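Local structure of nickel-dependent hydrogenase large subunit (Allochromatium vinosum, 3MYR) at residues L94-G97 with A98-H102; D442-Q445 with G446-D449; V105-F108 with Y109-A113. The protein catalyses the reversible oxidation of molecular hydrogen as the nickel-iron subunit of a heterodimer, and probably recycles hydrogen released by nitrogenase. All blocks are in the same frame, centred on the assembly; numbering follows the deposited sequence.

Contact 1. Residues L94-G97 with A98-H102; sequences LMIG and AQYIH
Met95 O is held by two donors: Gln99 N, 2.9 Å away, and the imidazole NE2 of His205 in helix 203-209. The bond to Gln99 N is bent. Ala98 N reaches Leu94 O at 2.9 Å, and Tyr100 N reaches Ile96 O almost straight (N-H...O 170°). Ile101 N to Gly97 O, 3.1 Å, completes a run of i to i+4 bonds: regular alpha-helix in the buried middle of helix 86-112. Gly97 suits a helix crossing, for its CA lies 3.7 Å from Met444 SD of helix 426-456. Ile96 and Tyr100 lie side by side, the branch CG2 touching ring atom CE1 at 3.7 Å, while Ile96 O lies at the ring edge, in plane. With CG2 anti to its backbone N, Ile96 turns this methyl along the helix to the ring. The ring's hydroxyl bonds to Glu484 O in strand 476-485. A leucine in place of Tyr100 would probably leave Glu484 O without this mate and Ile96 CG2 without its flat neighbour. The side chain of Gln99 lies about 7 Å from the bound nickel-iron centre, and its amide NE2 bonds to Asp103 OD2.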
# COMPACT_ATOMS: atom_id res chain seq x y z
N LEU B 94 15.59 3.11 8.52
CA LEU B 94 14.97 2.06 9.32
C LEU B 94 13.46 1.89 9.03
O LEU B 94 12.95 0.76 8.87
CB LEU B 94 15.17 2.39 10.81
CG LEU B 94 16.59 2.11 11.34
CD1 LEU B 94 16.83 2.85 12.69
CD2 LEU B 94 16.81 0.57 11.52
N MET B 95 12.74 3.00 8.91
CA MET B 95 11.30 2.94 8.63
C MET B 95 11.10 2.41 7.21
O MET B 95 10.16 1.66 6.97
CB MET B 95 10.69 4.35 8.77
CG MET B 95 10.68 4.83 10.23
SD MET B 95 9.97 6.51 10.40
CE MET B 95 10.50 7.43 8.95
N ILE B 96 11.95 2.82 6.27
CA ILE B 96 11.82 2.29 4.90
C ILE B 96 12.06 0.79 4.89
O ILE B 96 11.27 0.04 4.34
CB ILE B 96 12.79 3.00 3.90
CG1 ILE B 96 12.39 4.45 3.73
CG2 ILE B 96 12.91 2.21 2.49
CD1 ILE B 96 13.57 5.31 3.11
N GLY B 97 13.13 0.34 5.53
CA GLY B 97 13.42 -1.13 5.60
C GLY B 97 12.23 -1.85 6.26
O GLY B 97 11.76 -2.87 5.75
N ALA B 98 11.70 -1.32 7.36
CA ALA B 98 10.55 -1.97 8.05
C ALA B 98 9.38 -2.05 7.08
O ALA B 98 8.60 -3.04 7.12
CB ALA B 98 10.09 -1.19 9.30
N GLN B 99 9.21 -1.02 6.24
CA GLN B 99 8.04 -1.04 5.31
C GLN B 99 8.21 -2.13 4.21
O GLN B 99 7.25 -2.82 3.82
CB GLN B 99 7.90 0.35 4.64
CG GLN B 99 6.87 0.36 3.49
CD GLN B 99 5.45 -0.05 3.98
OE1 GLN B 99 5.09 0.23 5.10
NE2 GLN B 99 4.65 -0.71 3.11
N TYR B 100 9.41 -2.21 3.61
CA TYR B 100 9.70 -3.26 2.66
C TYR B 100 9.38 -4.63 3.23
O TYR B 100 8.78 -5.48 2.55
CB TYR B 100 11.22 -3.30 2.34
CG TYR B 100 11.55 -2.54 1.11
CD1 TYR B 100 11.65 -1.12 1.13
CD2 TYR B 100 11.89 -3.20 -0.05
CE1 TYR B 100 12.07 -0.39 0.01
CE2 TYR B 100 12.31 -2.47 -1.17
CZ TYR B 100 12.44 -1.08 -1.14
OH TYR B 100 12.91 -0.40 -2.31
N ILE B 101 9.90 -4.90 4.42
CA ILE B 101 9.80 -6.27 4.97
C ILE B 101 8.32 -6.60 5.25
O ILE B 101 7.84 -7.63 4.85
CB ILE B 101 10.65 -6.34 6.19
CG1 ILE B 101 12.12 -6.28 5.67
CG2 ILE B 101 10.48 -7.70 6.91
CD1 ILE B 101 13.00 -5.70 6.75
N HIS B 102 7.60 -5.68 5.89
CA HIS B 102 6.20 -5.86 6.16
C HIS B 102 5.47 -6.12 4.85
O HIS B 102 4.68 -7.02 4.72
CB HIS B 102 5.63 -4.57 6.84
CG HIS B 102 4.18 -4.65 7.16
ND1 HIS B 102 3.19 -4.31 6.25
CD2 HIS B 102 3.54 -5.09 8.27
CE1 HIS B 102 2.01 -4.48 6.82
NE2 HIS B 102 2.19 -5.00 8.03

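Contact 2. Residues D442-Q445 with G446-D449; sequences DAMQ and GWYD
Ala443 and Trp447 meet through both backbone and side chain. Among the backbone bonds, Trp447 N points to Ala443 O at 3.3 Å, and the same oxygen receives a weak bond from Gly446 N. Met444 O likewise takes Tyr448 N at 3.0 Å together with a weak bond from Trp447 N. These weaker i to i+3 bonds run beside the i to i+4 set, whereas Asp449 N meets Gln445 O at 2.9 Å in a nearly straight bond (171°).

The aromatic contacts gather round the indole. Ala443 CB stands over the six-membered ring, 4.0 Å from its centroid, in a CH-pi contact, and Ala443 O lies above the same face toward the rim. A small methyl suits this place because the wide ring can settle flat against it. Met444 comes from a different direction: its sulfur lies at the ring edge, in plane, with SD 3.9 Å from Trp447 CZ3, a Met-aromatic contact. The methionine chain is folded at chi2 (-76°) and again at chi3, and this brings the soft, polarisable sulfur round to the ring. Trp447 CG is anti to its own carbonyl carbon (chi1 -60°), which swings the indole back over the preceding turn.

Gln445 is partly exposed and Asp449 exposed, so polar side chains suit this solvent-facing side; Gln445 CG lies alongside the carboxylate, 3.6 Å from Asp449 OD2.

Asp442 OD1 bonds to Gln404 NE2, while OD2 makes salt bridges to Lys438 and to Arg250 of helix 236-265. Tyr448 OH bonds to Leu239 O of that helix and Met444 packs on its Ile246, while Trp447 rests on Asn93 of helix 86-112, so helix 426-456 lies against both long helices.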
# COMPACT_ATOMS: atom_id res chain seq x y z
N ASP B 442 19.04 -7.71 6.88
CA ASP B 442 20.40 -7.65 7.38
C ASP B 442 20.90 -6.23 7.50
O ASP B 442 21.64 -5.97 8.38
CB ASP B 442 21.40 -8.43 6.48
CG ASP B 442 21.13 -9.95 6.49
OD1 ASP B 442 21.75 -10.69 5.67
OD2 ASP B 442 20.33 -10.42 7.35
N ALA B 443 20.49 -5.31 6.62
CA ALA B 443 20.98 -3.92 6.73
C ALA B 443 20.43 -3.14 7.95
O ALA B 443 21.04 -2.14 8.38
CB ALA B 443 20.65 -3.16 5.46
N MET B 444 19.24 -3.55 8.43
CA MET B 444 18.55 -2.87 9.51
C MET B 444 19.42 -2.75 10.73
O MET B 444 19.35 -1.73 11.38
CB MET B 444 17.25 -3.59 9.94
CG MET B 444 16.13 -3.64 8.84
SD MET B 444 15.33 -2.06 8.67
CE MET B 444 14.30 -2.09 10.20
N GLN B 445 20.17 -3.81 11.08
CA GLN B 445 21.00 -3.81 12.28
C GLN B 445 22.07 -2.71 12.15
O GLN B 445 22.31 -1.99 13.10
CB GLN B 445 21.67 -5.19 12.59
CG GLN B 445 22.29 -5.27 14.07
CD GLN B 445 21.21 -5.01 15.21
OE1 GLN B 445 21.44 -4.25 16.19
NE2 GLN B 445 20.07 -5.61 15.06
N GLY B 446 22.59 -2.49 10.95
CA GLY B 446 23.68 -1.53 10.78
C GLY B 446 23.12 -0.12 11.01
O GLY B 446 23.76 0.70 11.67
N TRP B 447 21.90 0.14 10.56
CA TRP B 447 21.40 1.52 10.71
C TRP B 447 20.98 1.77 12.15
O TRP B 447 21.20 2.88 12.69
CB TRP B 447 20.18 1.79 9.82
CG TRP B 447 20.46 1.63 8.37
CD1 TRP B 447 21.51 2.20 7.63
CD2 TRP B 447 19.60 0.97 7.41
NE1 TRP B 447 21.36 1.84 6.29
CE2 TRP B 447 20.22 1.09 6.13
CE3 TRP B 447 18.38 0.29 7.51
CZ2 TRP B 447 19.69 0.50 5.00
CZ3 TRP B 447 17.84 -0.26 6.36
CH2 TRP B 447 18.48 -0.12 5.12
N TYR B 448 20.42 0.75 12.79
CA TYR B 448 20.07 0.85 14.22
C TYR B 448 21.33 1.13 15.09
O TYR B 448 21.34 2.07 15.97
CB TYR B 448 19.37 -0.43 14.69
CG TYR B 448 19.06 -0.42 16.19
CD1 TYR B 448 17.91 0.18 16.66
CD2 TYR B 448 19.93 -1.02 17.14
CE1 TYR B 448 17.61 0.22 18.04
CE2 TYR B 448 19.66 -1.02 18.52
CZ TYR B 448 18.50 -0.36 18.95
OH TYR B 448 18.17 -0.34 20.28
N ASP B 449 22.37 0.32 14.88
CA ASP B 449 23.60 0.50 15.64
C ASP B 449 24.17 1.87 15.35
O ASP B 449 24.78 2.48 16.21
CB ASP B 449 24.68 -0.56 15.26
CG ASP B 449 24.30 -1.95 15.69
OD1 ASP B 449 23.45 -2.09 16.64
OD2 ASP B 449 24.86 -2.90 15.08

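Contact 3. Residues V105-F108 with Y109-A113; sequences VMHF and YHLHA
Val105 O receives a nearly straight bond from Tyr109 N at 3.0 Å, and this oxygen also lies at the edge of the tyrosine ring. Val105 CG1, anti to the backbone N, approaches Tyr109 CD2 at 4.1 Å; the beta-branched valine sets an apolar methyl alongside the ring at van der Waals distance.

Met106 O accepts His110 N at 2.8 Å and, weakly, Leu111 N. The side chains cross, with Met106 CG in plane at the edge of the imidazole. His110 ND1 is buried here against Met106 CB and has no polar partner, whereas NE2 bonds to Tyr191 O.

His107 O is shared by His112 N, 2.8 Å off and nearly in line with the C=O, and by Leu111 N, which sits above the carbonyl plane. The His107 ring, with CG anti to the backbone N (chi1 177°), comes round to the following turn and touches Leu111 CB through CD2. It meets the His112 ring obliquely, His107 CE1 to His112 CD2 at 3.7 Å, with planes at 47°.

Phe108 makes a T-shaped pair with the next residue: CD1 sits over the centre of the Tyr109 ring, centroids 5.0 Å apart and planes at 87°. Tyr109 suits this place by offering a flat face while its OH bonds to Asp260 of helix 236-265. Phe108 O takes a weak bond from Ala113 N.

The i to i+5 bonds of Met106, His107 and Phe108 mark a wider, pi-type turn in the C-terminal part of helix 86-112. Leu111, on this turn, packs on Thr44 of the small subunit. The side chain of Leu111 lies about 9 Å from the bound nickel-iron centre.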
# COMPACT_ATOMS: atom_id res chain seq x y z
N VAL B 105 6.42 -9.50 2.73
CA VAL B 105 5.97 -10.73 3.39
C VAL B 105 4.45 -10.84 3.19
O VAL B 105 3.94 -11.90 2.79
CB VAL B 105 6.33 -10.72 4.91
CG1 VAL B 105 5.44 -11.74 5.73
CG2 VAL B 105 7.84 -10.99 5.09
N MET B 106 3.73 -9.74 3.37
CA MET B 106 2.25 -9.86 3.20
C MET B 106 1.94 -10.00 1.72
O MET B 106 0.97 -10.67 1.40
CB MET B 106 1.51 -8.57 3.66
CG MET B 106 1.56 -8.43 5.24
SD MET B 106 0.43 -7.03 5.71
CE MET B 106 -1.24 -7.65 5.45
N HIS B 107 2.69 -9.33 0.83
CA HIS B 107 2.38 -9.60 -0.58
C HIS B 107 2.50 -11.10 -0.87
O HIS B 107 1.61 -11.73 -1.47
CB HIS B 107 3.33 -8.90 -1.60
CG HIS B 107 3.00 -9.26 -3.00
ND1 HIS B 107 3.74 -10.15 -3.75
CD2 HIS B 107 1.92 -8.94 -3.75
CE1 HIS B 107 3.17 -10.30 -4.93
NE2 HIS B 107 2.06 -9.57 -4.95
N PHE B 108 3.61 -11.67 -0.47
CA PHE B 108 3.83 -13.06 -0.79
C PHE B 108 2.72 -14.00 -0.21
O PHE B 108 2.18 -14.82 -0.94
CB PHE B 108 5.20 -13.56 -0.37
CG PHE B 108 5.40 -15.04 -0.74
CD1 PHE B 108 5.28 -16.04 0.21
CD2 PHE B 108 5.64 -15.39 -2.08
CE1 PHE B 108 5.44 -17.44 -0.16
CE2 PHE B 108 5.80 -16.72 -2.48
CZ PHE B 108 5.70 -17.76 -1.50
N TYR B 109 2.44 -13.91 1.09
CA TYR B 109 1.45 -14.81 1.68
C TYR B 109 0.03 -14.42 1.32
O TYR B 109 -0.73 -15.27 0.84
CB TYR B 109 1.61 -14.98 3.19
CG TYR B 109 2.85 -15.75 3.49
CD1 TYR B 109 2.90 -17.13 3.29
CD2 TYR B 109 4.03 -15.09 3.78
CE1 TYR B 109 4.08 -17.83 3.53
CE2 TYR B 109 5.21 -15.77 3.99
CZ TYR B 109 5.23 -17.15 3.84
OH TYR B 109 6.39 -17.85 4.03
N HIS B 110 -0.33 -13.16 1.51
CA HIS B 110 -1.74 -12.82 1.55
C HIS B 110 -2.28 -12.42 0.20
O HIS B 110 -3.48 -12.60 -0.06
CB HIS B 110 -1.98 -11.72 2.63
CG HIS B 110 -1.49 -12.17 3.96
ND1 HIS B 110 -0.60 -11.46 4.71
CD2 HIS B 110 -1.63 -13.38 4.59
CE1 HIS B 110 -0.26 -12.16 5.79
NE2 HIS B 110 -0.89 -13.32 5.74
N LEU B 111 -1.40 -11.98 -0.69
CA LEU B 111 -1.81 -11.61 -2.07
C LEU B 111 -1.39 -12.62 -3.15
O LEU B 111 -2.19 -12.95 -4.01
CB LEU B 111 -1.34 -10.19 -2.46
CG LEU B 111 -1.69 -9.09 -1.41
CD1 LEU B 111 -1.36 -7.69 -1.99
CD2 LEU B 111 -3.07 -9.06 -0.99
N HIS B 112 -0.18 -13.17 -3.06
CA HIS B 112 0.35 -13.94 -4.17
C HIS B 112 0.10 -15.44 -3.95
O HIS B 112 -0.25 -16.18 -4.88
CB HIS B 112 1.90 -13.72 -4.28
CG HIS B 112 2.46 -13.93 -5.68
ND1 HIS B 112 1.71 -14.35 -6.75
CD2 HIS B 112 3.72 -13.75 -6.16
CE1 HIS B 112 2.46 -14.38 -7.85
NE2 HIS B 112 3.67 -13.98 -7.52
N ALA B 113 0.24 -15.91 -2.71
CA ALA B 113 0.44 -17.35 -2.48
C ALA B 113 -0.78 -18.22 -2.95
O ALA B 113 -0.57 -19.36 -3.45
CB ALA B 113 0.72 -17.59 -1.06

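From the N terminus, contact 1 comes first, then contact 3 further along the same helix 86-112, and much later contact 2 on helix 426-456. Each closes only a turn of its own helix, so none encloses or crosses another. Contacts 1 and 3 follow in series along one helix, meeting only where their ends adjoin, with centres about 16 Å apart. Contact 2 returns to contact 1 across the helix interface: Leu94 CG packs on Trp447 CB at 3.9 Å, and Leu94 O meets Met444 CE. It stays about 12 Å, nearest atoms, from contact 3. Helix 236-265 touches all three, tying the long helices together.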